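PDB 2OKQ: uncharacterized protein YbaA from Shigella flexneri, which is of unknown function, belongs to the DUF1428 family and forms a dimer in which a beta-sheet continues from one subunit into the other. Local coordinates for residues 64-69 with 87-92. Numbering follows the deposited sequence.
Sequences ECWASD and NEEVVF
Cys65 and Phe92 form an antiparallel hydrogen-bonded pair where strands 64-67 and 88-92 run side by side, their directions 153° apart. Phe92 N bonds to Cys65 O (2.9 Å); the return bond from Cys65 N to Phe92 O is weak. Trp66 and Val91 are the adjacent non-hydrogen-bonded pair, and beyond them a weak bond joins Ala67 N to Val90 O (3.0 Å).

Small, buried Cys65 sets CB against Phe92 CB (4.4 Å) on their shared face, while the Phe92 ring leads away to meet Phe92 and Phe135 of the second subunit. The indole of Trp66, with CG anti to the backbone N (chi1 -170°), projects from the face it shares with Val91. Val91 CG2 meets its benzo ring obliquely, 3.4 Å from CE3; the beta-branched valine, itself buried, suits both strand and packing. Trp66 and Glu89 side chains cross at about a right angle, Glu89 CB standing 3.4 Å above the ring plane, offset toward its rim. The bend at chi2 (-81°) carries the carboxylate past the NE1 rim, toward a water in the ring plane that accepts from Trp66 NE1 (2.8 Å) and donates to Glu89 OE2. Glutamate thus offers carbon to the ring and oxygen to the water.

Lys40 adds a cation-pi contact to Trp66, and Tyr43 of helix 40-56 packs on Val91. Strand 27-36 pairs with the far side of 88-97, while 61-67 joins an antiparallel strand of the second subunit, extending the sheet across the dimer interface.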
ATOM      1  N   GLU A  64      -6.359  -0.072  -4.760  1.00 16.35           N
ATOM      2  CA  GLU A  64      -5.479   0.783  -5.542  1.00 17.79           C
ATOM      3  C   GLU A  64      -5.824   2.213  -5.154  1.00 16.96           C
ATOM      4  O   GLU A  64      -7.004   2.572  -5.166  1.00 16.71           O
ATOM      5  CB  GLU A  64      -5.770   0.623  -7.030  1.00 19.95           C
ATOM      6  CG  GLU A  64      -5.653  -0.805  -7.478  1.00 22.70           C
ATOM      7  CD  GLU A  64      -4.377  -1.106  -8.183  1.00 25.69           C
ATOM      8  OE1 GLU A  64      -3.493  -0.234  -8.291  1.00 25.71           O
ATOM      9  OE2 GLU A  64      -4.258  -2.259  -8.635  1.00 33.44           O
ATOM     10  N   CYS A  65      -4.812   3.017  -4.848  1.00 15.69           N
ATOM     11  CA  CYS A  65      -5.054   4.348  -4.255  1.00 15.56           C
ATOM     12  C   CYS A  65      -4.263   5.364  -5.063  1.00 16.44           C
ATOM     13  O   CYS A  65      -3.070   5.167  -5.320  1.00 17.76           O
ATOM     14  CB  CYS A  65      -4.598   4.382  -2.795  1.00 16.70           C
ATOM     15  SG  CYS A  65      -5.313   3.055  -1.773  1.00 16.09           S
ATOM     16  N   TRP A  66      -4.916   6.464  -5.420  1.00 16.00           N
ATOM     17  CA  TRP A  66      -4.305   7.480  -6.306  1.00 16.30           C
ATOM     18  C   TRP A  66      -3.839   8.659  -5.470  1.00 16.32           C
ATOM     19  O   TRP A  66      -4.530   9.068  -4.526  1.00 17.46           O
ATOM     20  CB  TRP A  66      -5.384   7.957  -7.289  1.00 19.01           C
ATOM     21  CG  TRP A  66      -4.898   8.806  -8.417  1.00 20.34           C
ATOM     22  CD1 TRP A  66      -4.860  10.184  -8.452  1.00 24.93           C
ATOM     23  CD2 TRP A  66      -4.397   8.355  -9.681  1.00 22.13           C
ATOM     24  NE1 TRP A  66      -4.366  10.609  -9.665  1.00 25.64           N
ATOM     25  CE2 TRP A  66      -4.068   9.512 -10.435  1.00 24.03           C
ATOM     26  CE3 TRP A  66      -4.210   7.088 -10.262  1.00 21.90           C
ATOM     27  CZ2 TRP A  66      -3.555   9.440 -11.738  1.00 22.48           C
ATOM     28  CZ3 TRP A  66      -3.676   7.012 -11.567  1.00 23.37           C
ATOM     29  CH2 TRP A  66      -3.360   8.189 -12.286  1.00 23.40           C
ATOM     30  N   ALA A  67      -2.684   9.224  -5.821  1.00 16.22           N
ATOM     31  CA  ALA A  67      -2.066  10.311  -5.045  1.00 17.02           C
ATOM     32  C   ALA A  67      -3.087  11.385  -4.723  1.00 18.16           C
ATOM     33  O   ALA A  67      -3.864  11.810  -5.601  1.00 18.11           O
ATOM     34  CB  ALA A  67      -0.890  10.933  -5.849  1.00 17.78           C
ATOM     35  N   SER A  68      -3.094  11.812  -3.466  1.00 15.27           N
ATOM     36  CA  SER A  68      -3.960  12.919  -3.033  1.00 16.41           C
ATOM     37  C   SER A  68      -3.153  14.010  -2.361  1.00 17.87           C
ATOM     38  O   SER A  68      -3.253  15.193  -2.723  1.00 18.30           O
ATOM     39  CB  SER A  68      -5.081  12.431  -2.104  1.00 16.85           C
ATOM     40  OG  SER A  68      -5.594  13.516  -1.334  1.00 17.86           O
ATOM     41  N   ASP A  69      -2.340  13.615  -1.391  1.00 16.11           N
ATOM     42  CA  ASP A  69      -1.509  14.541  -0.626  1.00 17.04           C
ATOM     43  C   ASP A  69      -0.163  13.885  -0.357  1.00 17.50           C
ATOM     44  O   ASP A  69       0.075  13.301   0.710  1.00 17.39           O
ATOM     45  CB  ASP A  69      -2.215  14.953   0.673  1.00 15.28           C
ATOM     46  CG  ASP A  69      -1.383  15.912   1.524  1.00 21.81           C
ATOM     47  OD1 ASP A  69      -0.521  16.647   0.964  1.00 20.80           O
ATOM     48  OD2 ASP A  69      -1.591  15.917   2.751  1.00 21.67           O
ATOM     49  N   ASN A  87       4.462  14.351 -15.807  1.00 32.20           N
ATOM     50  CA  ASN A  87       3.109  14.035 -16.258  1.00 31.90           C
ATOM     51  C   ASN A  87       2.467  12.863 -15.497  1.00 30.96           C
ATOM     52  O   ASN A  87       1.366  12.402 -15.846  1.00 31.26           O
ATOM     53  CB  ASN A  87       3.162  13.680 -17.751  1.00 32.61           C
ATOM     54  CG  ASN A  87       3.967  12.406 -18.022  1.00 34.88           C
ATOM     55  OD1 ASN A  87       5.118  12.278 -17.599  1.00 39.56           O
ATOM     56  ND2 ASN A  87       3.356  11.459 -18.722  1.00 41.79           N
ATOM     57  N   GLU A  88       3.162  12.372 -14.481  1.00 29.72           N
ATOM     58  CA  GLU A  88       2.761  11.130 -13.812  1.00 27.19           C
ATOM     59  C   GLU A  88       2.340  11.386 -12.369  1.00 25.61           C
ATOM     60  O   GLU A  88       2.797  12.336 -11.760  1.00 24.70           O
ATOM     61  CB  GLU A  88       3.909  10.129 -13.822  1.00 27.33           C
ATOM     62  CG  GLU A  88       4.364   9.693 -15.197  1.00 29.74           C
ATOM     63  CD  GLU A  88       5.486   8.681 -15.159  1.00 25.92           C
ATOM     64  OE1 GLU A  88       6.358   8.778 -14.293  1.00 28.90           O
ATOM     65  OE2 GLU A  88       5.498   7.784 -16.025  1.00 29.30           O
ATOM     66  N   GLU A  89       1.485  10.507 -11.842  1.00 23.95           N
ATOM     67  CA  GLU A  89       1.060  10.529 -10.435  1.00 24.25           C
ATOM     68  C   GLU A  89       1.414   9.191  -9.812  1.00 22.84           C
ATOM     69  O   GLU A  89       1.521   8.199 -10.528  1.00 23.77           O
ATOM     70  CB  GLU A  89      -0.456  10.689 -10.331  1.00 25.09           C
ATOM     71  CG  GLU A  89      -0.999  12.041 -10.827  1.00 30.15           C
ATOM     72  CD  GLU A  89      -0.866  13.149  -9.803  1.00 37.69           C
ATOM     73  OE1 GLU A  89      -0.115  13.002  -8.814  1.00 40.64           O
ATOM     74  OE2 GLU A  89      -1.522  14.193  -9.999  1.00 42.67           O
ATOM     75  N   VAL A  90       1.566   9.173  -8.491  1.00 20.93           N
ATOM     76  CA  VAL A  90       1.941   7.948  -7.765  1.00 18.53           C
ATOM     77  C   VAL A  90       0.695   7.183  -7.354  1.00 17.97           C
ATOM     78  O   VAL A  90      -0.270   7.775  -6.873  1.00 16.69           O
ATOM     79  CB  VAL A  90       2.779   8.268  -6.515  1.00 19.08           C
ATOM     80  CG1 VAL A  90       3.104   6.974  -5.744  1.00 19.38           C
ATOM     81  CG2 VAL A  90       4.092   8.960  -6.930  1.00 16.89           C
ATOM     82  N   VAL A  91       0.707   5.863  -7.585  1.00 16.44           N
ATOM     83  CA  VAL A  91      -0.355   4.997  -7.099  1.00 17.06           C
ATOM     84  C   VAL A  91       0.241   4.102  -6.004  1.00 16.66           C
ATOM     85  O   VAL A  91       1.326   3.584  -6.179  1.00 16.35           O
ATOM     86  CB  VAL A  91      -0.956   4.159  -8.265  1.00 18.34           C
ATOM     87  CG1 VAL A  91      -1.924   3.096  -7.759  1.00 21.11           C
ATOM     88  CG2 VAL A  91      -1.650   5.059  -9.246  1.00 20.36           C
ATOM     89  N   PHE A  92      -0.494   3.945  -4.896  1.00 16.04           N
ATOM     90  CA  PHE A  92      -0.119   3.105  -3.761  1.00 15.01           C
ATOM     91  C   PHE A  92      -1.169   2.017  -3.761  1.00 14.61           C
ATOM     92  O   PHE A  92      -2.360   2.313  -3.701  1.00 14.59           O
ATOM     93  CB  PHE A  92      -0.190   3.912  -2.448  1.00 15.52           C
ATOM     94  CG  PHE A  92       0.195   3.144  -1.213  1.00 13.44           C
ATOM     95  CD1 PHE A  92       1.529   3.067  -0.806  1.00 12.90           C
ATOM     96  CD2 PHE A  92      -0.782   2.544  -0.412  1.00 15.84           C
ATOM     97  CE1 PHE A  92       1.885   2.362   0.358  1.00 15.30           C
ATOM     98  CE2 PHE A  92      -0.438   1.838   0.761  1.00 15.45           C
ATOM     99  CZ  PHE A  92       0.896   1.761   1.160  1.00 14.47           C
TER
HETATM  100  O   HOH W   1      -4.540  13.269 -10.570  1.00 45.67           O